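Local coordinates for glycosylation Associate Protein 1 (Streptococcus agalactiae serotype V, PDB 6OYC), which probably acts with its partners Gap2 and Gap3 in the glycosylation and accessory Sec secretion of a bacterial adhesin, perhaps as a carbohydrate-binding, GT-B-like component, at residues A[159-163]-A[164-168]; A[217-221]-A[222-226]; A[278-282]-A[283-287]; A[355-359]-A[360-364]. All blocks are in the same frame, centred on the assembly; numbering follows the deposited sequence.

Contact 1: A[159-163]-A[164-168]; sequences YYDNG and GEAYQ
A classic beta bulge sets Y159 against two residues at once, A166 and Y167. The carbonyl O of Y159 accepts from A166 N at 2.9 Å and more weakly from Y167 N, while Y159 N returns a bond to Y167 O. Beyond the bulge, D161 and G164 form a hydrogen-bonded antiparallel pair, and a type II turn through N162 and G163 closes the hairpin. G163 and G164 both have positive phi.

Y159 and Y167 project from one face of the sheet. With CG of Y167 lying between its backbone N and carbonyl carbon (chi1 54°), its ring slants over Y159, the two planes 33° apart. Y159 CB sits over the Y167 ring in a CH-pi contact, 4.2 Å from its centroid. Away from these rings, the Y160 and E165 side chains run alongside each other, pointing the same way, with Y160 CE2 3.7 Å from E165 CG, and one water joins Y160 OH to E165 OE2.

D161 forms a salt bridge with R184, and Y167 makes a cation-pi contact with R180. The hairpin of strands 154-161 and 164-171 lies between strands 141-148 and 177-182 of the large antiparallel sheet.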
loop_
_atom_site.group_PDB
_atom_site.type_symbol
_atom_site.label_atom_id
_atom_site.label_comp_id
_atom_site.label_asym_id
_atom_site.label_seq_id
_atom_site.Cartn_x
_atom_site.Cartn_y
_atom_site.Cartn_z
ATOM N N TYR A 159 -24.680 -1.078 -10.545
ATOM C CA TYR A 159 -25.894 -1.878 -10.668
ATOM C C TYR A 159 -25.573 -3.284 -11.138
ATOM O O TYR A 159 -24.650 -3.502 -11.927
ATOM C CB TYR A 159 -26.884 -1.244 -11.647
ATOM C CG TYR A 159 -27.478 0.046 -11.147
ATOM C CD1 TYR A 159 -26.823 1.245 -11.365
ATOM C CD2 TYR A 159 -28.683 0.059 -10.434
ATOM C CE1 TYR A 159 -27.352 2.427 -10.914
ATOM C CE2 TYR A 159 -29.232 1.252 -9.978
ATOM C CZ TYR A 159 -28.552 2.427 -10.219
ATOM O OH TYR A 159 -29.056 3.617 -9.781
ATOM N N TYR A 160 -26.373 -4.237 -10.670
ATOM C CA TYR A 160 -26.200 -5.642 -10.994
ATOM C C TYR A 160 -27.458 -6.175 -11.658
ATOM O O TYR A 160 -28.559 -5.678 -11.416
ATOM C CB TYR A 160 -25.911 -6.483 -9.727
ATOM C CG TYR A 160 -24.648 -6.109 -9.006
ATOM C CD1 TYR A 160 -24.631 -5.067 -8.085
ATOM C CD2 TYR A 160 -23.466 -6.798 -9.237
ATOM C CE1 TYR A 160 -23.454 -4.717 -7.412
ATOM C CE2 TYR A 160 -22.286 -6.453 -8.581
ATOM C CZ TYR A 160 -22.289 -5.419 -7.666
ATOM O OH TYR A 160 -21.124 -5.086 -7.008
ATOM N N ASP A 161 -27.297 -7.206 -12.482
ATOM C CA ASP A 161 -28.433 -8.022 -12.884
ATOM C C ASP A 161 -28.018 -9.483 -12.768
ATOM O O ASP A 161 -26.955 -9.804 -12.227
ATOM C CB ASP A 161 -28.947 -7.636 -14.283
ATOM C CG ASP A 161 -27.853 -7.573 -15.327
ATOM O OD1 ASP A 161 -26.816 -8.248 -15.171
ATOM O OD2 ASP A 161 -28.036 -6.841 -16.319
ATOM N N ASN A 162 -28.891 -10.381 -13.216
ATOM C CA ASN A 162 -28.488 -11.768 -13.411
ATOM C C ASN A 162 -27.493 -11.796 -14.559
ATOM O O ASN A 162 -27.807 -11.368 -15.675
ATOM C CB ASN A 162 -29.694 -12.657 -13.705
ATOM C CG ASN A 162 -30.888 -12.334 -12.830
ATOM O OD1 ASN A 162 -30.743 -12.066 -11.637
ATOM N ND2 ASN A 162 -32.077 -12.351 -13.425
ATOM N N GLY A 163 -26.286 -12.271 -14.288
ATOM C CA GLY A 163 -25.155 -11.977 -15.145
ATOM C C GLY A 163 -24.109 -11.108 -14.484
ATOM O O GLY A 163 -23.097 -10.796 -15.126
ATOM N N GLY A 164 -24.324 -10.705 -13.223
ATOM C CA GLY A 164 -23.350 -9.982 -12.423
ATOM C C GLY A 164 -23.376 -8.473 -12.580
ATOM O O GLY A 164 -24.442 -7.845 -12.686
ATOM N N GLU A 165 -22.182 -7.881 -12.583
ATOM C CA GLU A 165 -22.049 -6.450 -12.824
ATOM C C GLU A 165 -22.678 -6.072 -14.159
ATOM O O GLU A 165 -22.484 -6.748 -15.174
ATOM C CB GLU A 165 -20.576 -6.051 -12.786
ATOM C CG GLU A 165 -19.959 -6.259 -11.398
ATOM C CD GLU A 165 -18.524 -5.783 -11.304
ATOM O OE1 GLU A 165 -17.806 -5.837 -12.322
ATOM O OE2 GLU A 165 -18.108 -5.357 -10.210
ATOM N N ALA A 166 -23.471 -5.007 -14.144
ATOM C CA ALA A 166 -24.100 -4.495 -15.346
ATOM C C ALA A 166 -23.481 -3.166 -15.774
ATOM O O ALA A 166 -22.882 -3.093 -16.845
ATOM C CB ALA A 166 -25.611 -4.378 -15.111
ATOM N N TYR A 167 -23.566 -2.121 -14.944
ATOM C CA TYR A 167 -22.978 -0.820 -15.259
ATOM C C TYR A 167 -22.861 0.015 -13.984
ATOM O O TYR A 167 -23.487 -0.270 -12.959
ATOM C CB TYR A 167 -23.807 -0.064 -16.305
ATOM C CG TYR A 167 -25.268 0.082 -15.907
ATOM C CD1 TYR A 167 -25.689 1.107 -15.069
ATOM C CD2 TYR A 167 -26.215 -0.818 -16.351
ATOM C CE1 TYR A 167 -27.004 1.231 -14.700
ATOM C CE2 TYR A 167 -27.544 -0.701 -15.978
ATOM C CZ TYR A 167 -27.928 0.318 -15.159
ATOM O OH TYR A 167 -29.248 0.425 -14.799
ATOM N N GLN A 168 -22.093 1.096 -14.091
ATOM C CA GLN A 168 -21.800 1.979 -12.972
ATOM C C GLN A 168 -22.149 3.413 -13.352
ATOM O O GLN A 168 -21.645 3.932 -14.356
ATOM C CB GLN A 168 -20.320 1.887 -12.571
ATOM C CG GLN A 168 -20.033 2.512 -11.217
ATOM C CD GLN A 168 -19.064 1.672 -10.380
ATOM O OE1 GLN A 168 -18.369 0.792 -10.902
ATOM N NE2 GLN A 168 -19.013 1.952 -9.079
HETATM O O HOH W 1 -18.897 -6.175 -7.938
#

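Contact 2: A[217-221]-A[222-226]; sequences LTYLH and KEVSK
The last turn of helix 208-223 is held by backbone bonds from K222 N to T218 O (2.9 Å) and from E223 N to Y219 O (2.7 Å), followed by a longer, weak bond from V224 N to L220 O, after which V224 departs from helical angles. Y219 bears most of the side-chain contact. Its CG is anti to the backbone N (chi1 177°), which swings the ring along the helix toward its C-terminal end and against E223. There E223 CB sits over one face, 3.6 Å from the ring centroid and 15° off the normal, a CH-pi contact; the two side chains cross at about a right angle. E223 CG also lies close to Y219 CD1, and the bend at chi2 (-69°) turns the carboxylate beyond it. V224 CG2 reaches the same ring obliquely, 3.9 Å from CE2, and also touches L220 CD1 at 3.8 Å. This one methyl therefore joins the tyrosine ring to the leucine branch on the buried flank. Along the exposed flank, T218 and K222 lie side by side, with T218 CG2 against K222 CD.

The phenol of Y219 is fixed from beyond the helix: its OH bonds to H3 and R49, and its ring meets that of Y74. Three strands of the parallel N-terminal sheet, 2-5, 48-52 and 73-75, thus provide these partners. The arrangement is that of a helix C-terminus packed on a Rossmann-like sheet, just ahead of strand 229-233.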
loop_
_atom_site.group_PDB
_atom_site.type_symbol
_atom_site.label_atom_id
_atom_site.label_comp_id
_atom_site.label_asym_id
_atom_site.label_seq_id
_atom_site.Cartn_x
_atom_site.Cartn_y
_atom_site.Cartn_z
ATOM N N LEU A 217 -4.563 14.372 -21.423
ATOM C CA LEU A 217 -3.924 15.248 -22.395
ATOM C C LEU A 217 -4.354 16.696 -22.188
ATOM O O LEU A 217 -3.539 17.611 -22.339
ATOM C CB LEU A 217 -4.209 14.761 -23.813
ATOM C CG LEU A 217 -3.657 13.346 -24.029
ATOM C CD1 LEU A 217 -3.969 12.835 -25.425
ATOM C CD2 LEU A 217 -2.158 13.244 -23.729
ATOM N N THR A 218 -5.598 16.922 -21.767
ATOM C CA THR A 218 -5.990 18.274 -21.390
ATOM C C THR A 218 -5.165 18.783 -20.212
ATOM O O THR A 218 -4.711 19.936 -20.224
ATOM C CB THR A 218 -7.478 18.324 -21.052
ATOM O OG1 THR A 218 -8.251 18.027 -22.222
ATOM C CG2 THR A 218 -7.849 19.701 -20.528
ATOM N N TYR A 219 -4.957 17.945 -19.185
ATOM C CA TYR A 219 -4.134 18.368 -18.052
ATOM C C TYR A 219 -2.735 18.729 -18.527
ATOM O O TYR A 219 -2.158 19.741 -18.115
ATOM C CB TYR A 219 -4.058 17.263 -16.984
ATOM C CG TYR A 219 -3.150 17.633 -15.808
ATOM C CD1 TYR A 219 -3.657 18.306 -14.697
ATOM C CD2 TYR A 219 -1.788 17.333 -15.819
ATOM C CE1 TYR A 219 -2.833 18.666 -13.627
ATOM C CE2 TYR A 219 -0.949 17.700 -14.749
ATOM C CZ TYR A 219 -1.485 18.360 -13.662
ATOM O OH TYR A 219 -0.684 18.721 -12.598
ATOM N N LEU A 220 -2.167 17.874 -19.373
ATOM C CA LEU A 220 -0.832 18.089 -19.907
ATOM C C LEU A 220 -0.753 19.425 -20.616
ATOM O O LEU A 220 0.151 20.230 -20.355
ATOM C CB LEU A 220 -0.486 16.959 -20.866
ATOM C CG LEU A 220 0.869 17.018 -21.541
ATOM C CD1 LEU A 220 1.975 16.995 -20.501
ATOM C CD2 LEU A 220 0.985 15.837 -22.478
ATOM N N HIS A 221 -1.731 19.686 -21.491
ATOM C CA HIS A 221 -1.789 20.941 -22.228
ATOM C C HIS A 221 -1.898 22.141 -21.292
ATOM O O HIS A 221 -1.149 23.113 -21.426
ATOM C CB HIS A 221 -2.963 20.912 -23.205
ATOM C CG HIS A 221 -3.075 22.150 -24.042
ATOM N ND1 HIS A 221 -2.074 22.562 -24.899
ATOM C CD2 HIS A 221 -4.065 23.069 -24.149
ATOM C CE1 HIS A 221 -2.447 23.677 -25.501
ATOM N NE2 HIS A 221 -3.651 24.005 -25.065
ATOM N N LYS A 222 -2.813 22.090 -20.323
ATOM C CA LYS A 222 -3.085 23.292 -19.537
ATOM C C LYS A 222 -2.146 23.470 -18.354
ATOM O O LYS A 222 -1.894 24.607 -17.950
ATOM C CB LYS A 222 -4.519 23.281 -19.007
ATOM C CG LYS A 222 -5.606 23.311 -20.058
ATOM C CD LYS A 222 -6.967 23.507 -19.386
ATOM C CE LYS A 222 -7.267 24.977 -19.113
ATOM N NZ LYS A 222 -8.589 25.171 -18.440
ATOM N N GLU A 223 -1.651 22.386 -17.752
ATOM C CA GLU A 223 -1.089 22.487 -16.409
ATOM C C GLU A 223 0.402 22.215 -16.319
ATOM O O GLU A 223 1.010 22.540 -15.291
ATOM C CB GLU A 223 -1.824 21.532 -15.460
ATOM C CG GLU A 223 -3.315 21.812 -15.396
ATOM C CD GLU A 223 -3.603 23.128 -14.702
ATOM O OE1 GLU A 223 -2.766 23.542 -13.864
ATOM O OE2 GLU A 223 -4.655 23.744 -14.981
ATOM N N VAL A 224 1.003 21.624 -17.340
ATOM C CA VAL A 224 2.422 21.297 -17.320
ATOM C C VAL A 224 3.150 22.385 -18.091
ATOM O O VAL A 224 2.843 22.644 -19.258
ATOM C CB VAL A 224 2.680 19.907 -17.921
ATOM C CG1 VAL A 224 4.148 19.559 -17.863
ATOM C CG2 VAL A 224 1.858 18.862 -17.174
ATOM N N SER A 225 4.091 23.047 -17.445
ATOM C CA SER A 225 4.863 24.024 -18.183
ATOM C C SER A 225 6.039 23.340 -18.875
ATOM O O SER A 225 6.463 22.243 -18.503
ATOM C CB SER A 225 5.357 25.129 -17.257
ATOM O OG SER A 225 6.611 25.595 -17.709
ATOM N N LYS A 226 6.573 24.019 -19.890
ATOM C CA LYS A 226 7.711 23.488 -20.630
ATOM C C LYS A 226 8.914 23.251 -19.724
ATOM O O LYS A 226 9.764 22.408 -20.029
ATOM C CB LYS A 226 8.075 24.436 -21.776
ATOM C CG LYS A 226 6.872 25.083 -22.466
ATOM C CD LYS A 226 6.507 26.426 -21.853
ATOM C CE LYS A 226 5.053 26.747 -22.086
ATOM N NZ LYS A 226 4.591 27.755 -21.111
#

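Contact 3: A[278-282]-A[283-287]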
loop_
_atom_site.group_PDB
_atom_site.type_symbol
_atom_site.label_atom_id
_atom_site.label_comp_id
_atom_site.label_asym_id
_atom_site.label_seq_id
_atom_site.Cartn_x
_atom_site.Cartn_y
_atom_site.Cartn_z
ATOM N N ILE A 278 16.027 7.756 -15.009
ATOM C CA ILE A 278 15.292 6.610 -14.497
ATOM C C ILE A 278 15.651 6.429 -13.030
ATOM O O ILE A 278 16.827 6.510 -12.662
ATOM C CB ILE A 278 15.585 5.331 -15.300
ATOM C CG1 ILE A 278 15.147 5.513 -16.758
ATOM C CG2 ILE A 278 14.866 4.148 -14.686
ATOM C CD1 ILE A 278 15.854 4.612 -17.721
ATOM N N ILE A 279 14.633 6.220 -12.200
ATOM C CA ILE A 279 14.781 5.868 -10.791
ATOM C C ILE A 279 14.376 4.414 -10.613
ATOM O O ILE A 279 13.367 3.974 -11.185
ATOM C CB ILE A 279 13.893 6.737 -9.879
ATOM C CG1 ILE A 279 14.270 8.209 -9.931
ATOM C CG2 ILE A 279 13.951 6.219 -8.433
ATOM C CD1 ILE A 279 13.175 9.089 -9.353
ATOM N N CYS A 280 15.115 3.675 -9.787
ATOM C CA CYS A 280 14.520 2.444 -9.282
ATOM C C CYS A 280 14.969 2.167 -7.858
ATOM O O CYS A 280 15.943 2.738 -7.352
ATOM C CB CYS A 280 14.815 1.233 -10.170
ATOM S SG CYS A 280 16.504 1.078 -10.540
ATOM N N ASP A 281 14.216 1.281 -7.216
ATOM C CA ASP A 281 14.467 0.888 -5.841
ATOM C C ASP A 281 15.525 -0.206 -5.713
ATOM O O ASP A 281 15.965 -0.489 -4.595
ATOM C CB ASP A 281 13.157 0.420 -5.187
ATOM C CG ASP A 281 12.556 -0.799 -5.871
ATOM O OD1 ASP A 281 12.502 -0.838 -7.116
ATOM O OD2 ASP A 281 12.143 -1.741 -5.166
ATOM N N ARG A 282 15.957 -0.828 -6.800
ATOM C CA ARG A 282 16.843 -1.975 -6.650
ATOM C C ARG A 282 18.125 -1.802 -7.454
ATOM O O ARG A 282 18.111 -1.282 -8.577
ATOM C CB ARG A 282 16.126 -3.263 -7.041
ATOM C CG ARG A 282 15.155 -3.747 -5.958
ATOM C CD ARG A 282 14.680 -5.134 -6.285
ATOM N NE ARG A 282 15.815 -6.043 -6.345
ATOM C CZ ARG A 282 16.166 -6.840 -5.345
ATOM N NH1 ARG A 282 15.442 -6.839 -4.238
ATOM N NH2 ARG A 282 17.229 -7.630 -5.456
ATOM N N LEU A 283 19.235 -2.251 -6.858
ATOM C CA LEU A 283 20.538 -2.126 -7.505
ATOM C C LEU A 283 20.693 -3.114 -8.655
ATOM O O LEU A 283 21.254 -2.759 -9.699
ATOM C CB LEU A 283 21.655 -2.310 -6.481
ATOM C CG LEU A 283 21.923 -1.108 -5.576
ATOM C CD1 LEU A 283 23.043 -1.417 -4.603
ATOM C CD2 LEU A 283 22.276 0.098 -6.398
ATOM N N ASP A 284 20.199 -4.350 -8.503
ATOM C CA ASP A 284 20.300 -5.303 -9.611
ATOM C C ASP A 284 19.503 -4.821 -10.825
ATOM O O ASP A 284 20.015 -4.819 -11.952
ATOM C CB ASP A 284 19.873 -6.725 -9.189
ATOM C CG ASP A 284 18.569 -6.770 -8.369
ATOM O OD1 ASP A 284 17.901 -5.731 -8.205
ATOM O OD2 ASP A 284 18.198 -7.868 -7.885
ATOM N N ILE A 285 18.256 -4.378 -10.614
ATOM C CA ILE A 285 17.483 -3.817 -11.721
ATOM C C ILE A 285 18.210 -2.616 -12.312
ATOM O O ILE A 285 18.280 -2.450 -13.537
ATOM C CB ILE A 285 16.063 -3.438 -11.259
ATOM C CG1 ILE A 285 15.227 -4.684 -10.929
ATOM C CG2 ILE A 285 15.361 -2.618 -12.317
ATOM C CD1 ILE A 285 13.711 -4.418 -10.887
ATOM N N ALA A 286 18.761 -1.755 -11.449
ATOM C CA ALA A 286 19.474 -0.581 -11.939
ATOM C C ALA A 286 20.576 -0.989 -12.895
ATOM O O ALA A 286 20.752 -0.370 -13.955
ATOM C CB ALA A 286 20.060 0.219 -10.776
ATOM N N ALA A 287 21.303 -2.056 -12.541
ATOM C CA ALA A 287 22.414 -2.540 -13.345
ATOM C C ALA A 287 21.936 -3.060 -14.692
ATOM O O ALA A 287 22.529 -2.746 -15.733
ATOM C CB ALA A 287 23.172 -3.628 -12.583
#
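The carboxylate of D284 meets the edge of the R282 guanidinium, its CG lying in the guanidinium plane, and the two flat groups are turned 41° from each other. The grip is side-on: R282 NE reaches D284 OD1 at 2.8 Å and NH2 reaches OD2 at 2.6 Å, forming a salt bridge with two hydrogen bonds. NE uses the syn lone pair of OD1, whereas NH2 comes to OD2 from above the carboxylate plane. On its anti side, but well out of the carboxylate plane, OD1 also accepts from I285 N (2.8 Å), so two donors hold this oxygen and restrict rotation of the carboxylate. The reach back to the arginine depends on D284 chi1 (46°), which tucks CG between its own backbone N and carbonyl carbon, and on the bend of R282 at chi3.

R282 occupies the N-cap position of helix 283-292, the helix of a beta-alpha-beta unit that links parallel strands 277-280 and 297-299 in the Rossmann-like N-terminal sheet. Its carbonyl O accepts from A286 N at 3.0 Å, making the first helical turn. Two backbone N-H groups of that turn, those of L283 and D284, bond to the carboxylate of E456, which probably gains from the helix dipole. At the C-terminal end of the strand, buried C280 points its SG at the helix: it lies 3.7 Å from A286 CB and 4.3 Å from I285 CG2. A286 also packs on V297, and I285 on V255 of strand 250-255.

Contact 4: A[355-359]-A[360-364]; sequences SYERE and FESRQ. With SO4 (sulfate ion), chain K.
R363 folds back from the first turn of helix 360-375 onto the backbone of E357 and R358, in a strand-loop-helix connection of the C-terminal Rossmann-like domain. Bent at chi3 (54°), the arginine places NH1 3.0 Å from E357 O, in the carbonyl plane and on a lone pair; the bond is nearly straight, at 172°, and the oxygen lies in the guanidinium plane. The same nitrogen makes a weak second bond to R358 O, so NH1 holds two successive loop carbonyls. The aliphatic part of R363 runs past S355, whose OG lies 3.3 Å from R363 CG. E359 is at the N-cap position and its carbonyl O accepts from R363 N at 3.2 Å.

E357 curls the other way, bending at chi2 so that OE2 receives E359 N at 2.8 Å on its anti side, while its CG packs against S362 OG. This bond ties down the loop backbone just before the helix. R358 points away from the helix: an extended chain carries NE to O3 of a bound sulfate, probably from the crystallisation liquor, 2.7 Å away in a weak, bent hydrogen bond, and its guanidinium also bonds to the carbonyl of F24 and makes a cation-pi contact with that ring. T27 holds the same sulfate. The F360 ring meets that of F109 and presents its edge to R358 O, which lies in the ring plane, 3.1 Å from CD1.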
loop_
_atom_site.group_PDB
_atom_site.type_symbol
_atom_site.label_atom_id
_atom_site.label_comp_id
_atom_site.label_asym_id
_atom_site.label_seq_id
_atom_site.Cartn_x
_atom_site.Cartn_y
_atom_site.Cartn_z
ATOM N N SER A 355 1.678 -12.618 11.590
ATOM C CA SER A 355 1.136 -13.197 10.369
ATOM C C SER A 355 0.465 -12.090 9.572
ATOM O O SER A 355 -0.439 -11.410 10.079
ATOM C CB SER A 355 0.142 -14.317 10.676
ATOM O OG SER A 355 -0.589 -14.666 9.517
ATOM N N TYR A 356 0.912 -11.910 8.335
ATOM C CA TYR A 356 0.300 -10.969 7.417
ATOM C C TYR A 356 -0.773 -11.620 6.543
ATOM O O TYR A 356 -1.377 -10.931 5.716
ATOM C CB TYR A 356 1.373 -10.318 6.535
ATOM C CG TYR A 356 2.439 -9.507 7.266
ATOM C CD1 TYR A 356 2.092 -8.457 8.120
ATOM C CD2 TYR A 356 3.802 -9.776 7.071
ATOM C CE1 TYR A 356 3.065 -7.719 8.773
ATOM C CE2 TYR A 356 4.788 -9.027 7.716
ATOM C CZ TYR A 356 4.409 -8.008 8.570
ATOM O OH TYR A 356 5.376 -7.265 9.211
ATOM N N GLU A 357 -1.048 -12.909 6.723
ATOM C CA GLU A 357 -2.019 -13.596 5.878
ATOM C C GLU A 357 -3.428 -13.108 6.189
ATOM O O GLU A 357 -3.898 -13.234 7.324
ATOM C CB GLU A 357 -1.931 -15.108 6.080
ATOM C CG GLU A 357 -2.976 -15.859 5.258
ATOM C CD GLU A 357 -2.996 -15.412 3.788
ATOM O OE1 GLU A 357 -1.924 -15.305 3.169
ATOM O OE2 GLU A 357 -4.087 -15.158 3.238
ATOM N N ARG A 358 -4.114 -12.572 5.178
ATOM C CA ARG A 358 -5.452 -12.029 5.400
ATOM C C ARG A 358 -6.529 -13.115 5.432
ATOM O O ARG A 358 -7.571 -12.925 6.071
ATOM C CB ARG A 358 -5.775 -10.980 4.336
ATOM C CG ARG A 358 -5.914 -11.491 2.932
ATOM C CD ARG A 358 -6.281 -10.343 1.994
ATOM N NE ARG A 358 -6.234 -10.764 0.604
ATOM C CZ ARG A 358 -6.791 -10.113 -0.416
ATOM N NH1 ARG A 358 -7.455 -8.977 -0.218
ATOM N NH2 ARG A 358 -6.684 -10.605 -1.641
ATOM N N GLU A 359 -6.294 -14.250 4.779
ATOM C CA GLU A 359 -7.279 -15.324 4.773
ATOM C C GLU A 359 -7.493 -15.847 6.188
ATOM O O GLU A 359 -6.539 -16.201 6.891
ATOM C CB GLU A 359 -6.841 -16.465 3.847
ATOM C CG GLU A 359 -6.957 -16.182 2.339
ATOM C CD GLU A 359 -8.399 -15.956 1.862
ATOM O OE1 GLU A 359 -9.355 -16.133 2.660
ATOM O OE2 GLU A 359 -8.579 -15.588 0.678
ATOM N N PHE A 360 -8.758 -15.899 6.602
ATOM C CA PHE A 360 -9.051 -16.173 8.002
ATOM C C PHE A 360 -8.628 -17.587 8.380
ATOM O O PHE A 360 -7.859 -17.779 9.330
ATOM C CB PHE A 360 -10.538 -15.928 8.288
ATOM C CG PHE A 360 -10.942 -14.440 8.312
ATOM C CD1 PHE A 360 -10.136 -13.457 7.751
ATOM C CD2 PHE A 360 -12.142 -14.040 8.891
ATOM C CE1 PHE A 360 -10.515 -12.118 7.777
ATOM C CE2 PHE A 360 -12.530 -12.695 8.916
ATOM C CZ PHE A 360 -11.714 -11.740 8.361
ATOM N N GLU A 361 -9.058 -18.590 7.616
ATOM C CA GLU A 361 -8.833 -19.963 8.062
ATOM C C GLU A 361 -7.360 -20.362 7.965
ATOM O O GLU A 361 -6.856 -21.094 8.825
ATOM C CB GLU A 361 -9.729 -20.930 7.296
ATOM C CG GLU A 361 -10.972 -21.324 8.107
ATOM C CD GLU A 361 -10.663 -22.250 9.285
ATOM O OE1 GLU A 361 -10.353 -21.744 10.384
ATOM O OE2 GLU A 361 -10.749 -23.485 9.121
ATOM N N SER A 362 -6.647 -19.875 6.952
ATOM C CA SER A 362 -5.205 -20.110 6.896
ATOM C C SER A 362 -4.509 -19.561 8.142
ATOM O O SER A 362 -3.733 -20.268 8.797
ATOM C CB SER A 362 -4.632 -19.491 5.617
ATOM O OG SER A 362 -3.247 -19.231 5.746
ATOM N N ARG A 363 -4.802 -18.308 8.505
ATOM C CA ARG A 363 -4.224 -17.721 9.711
ATOM C C ARG A 363 -4.574 -18.533 10.952
ATOM O O ARG A 363 -3.710 -18.791 11.800
ATOM C CB ARG A 363 -4.704 -16.278 9.857
ATOM C CG ARG A 363 -3.697 -15.344 10.445
ATOM C CD ARG A 363 -4.150 -13.906 10.333
ATOM N NE ARG A 363 -5.482 -13.686 10.895
ATOM C CZ ARG A 363 -6.524 -13.232 10.203
ATOM N NH1 ARG A 363 -6.411 -12.965 8.903
ATOM N NH2 ARG A 363 -7.692 -13.065 10.809
ATOM N N GLN A 364 -5.835 -18.961 11.069
ATOM C CA GLN A 364 -6.258 -19.744 12.228
ATOM C C GLN A 364 -5.442 -21.020 12.354
ATOM O O GLN A 364 -5.016 -21.384 13.453
ATOM C CB GLN A 364 -7.753 -20.068 12.117
ATOM C CG GLN A 364 -8.367 -20.714 13.348
ATOM C CD GLN A 364 -8.332 -19.806 14.562
ATOM O OE1 GLN A 364 -8.856 -18.692 14.537
ATOM N NE2 GLN A 364 -7.710 -20.282 15.636
HETATM S S SO4 K . -2.730 -11.472 -1.003
HETATM O O1 SO4 K . -2.090 -10.446 -0.185
HETATM O O2 SO4 K . -2.930 -10.977 -2.372
HETATM O O3 SO4 K . -3.992 -11.844 -0.366
HETATM O O4 SO4 K . -1.872 -12.661 -1.057
#

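In the fold
The four contacts follow one another in series, each local and none nested or crossed. From the N terminus, contact 1 closes a hairpin within the long antiparallel sheet. Contact 2 ends the helix that leads from that sheet back into the N-terminal parallel sheet, re-entered at strand 229-233. Contact 3, in the same parallel sheet, turns strand 277-280 into its following helix; its centre is about 29 Å from that of contact 2. Contact 4 makes the equivalent strand-to-helix turn in the second parallel sheet, after strand 349-354. Contacts 2 and 4, on opposite sides of the chain's centre, have centres about 46 Å apart, and no two contacts touch.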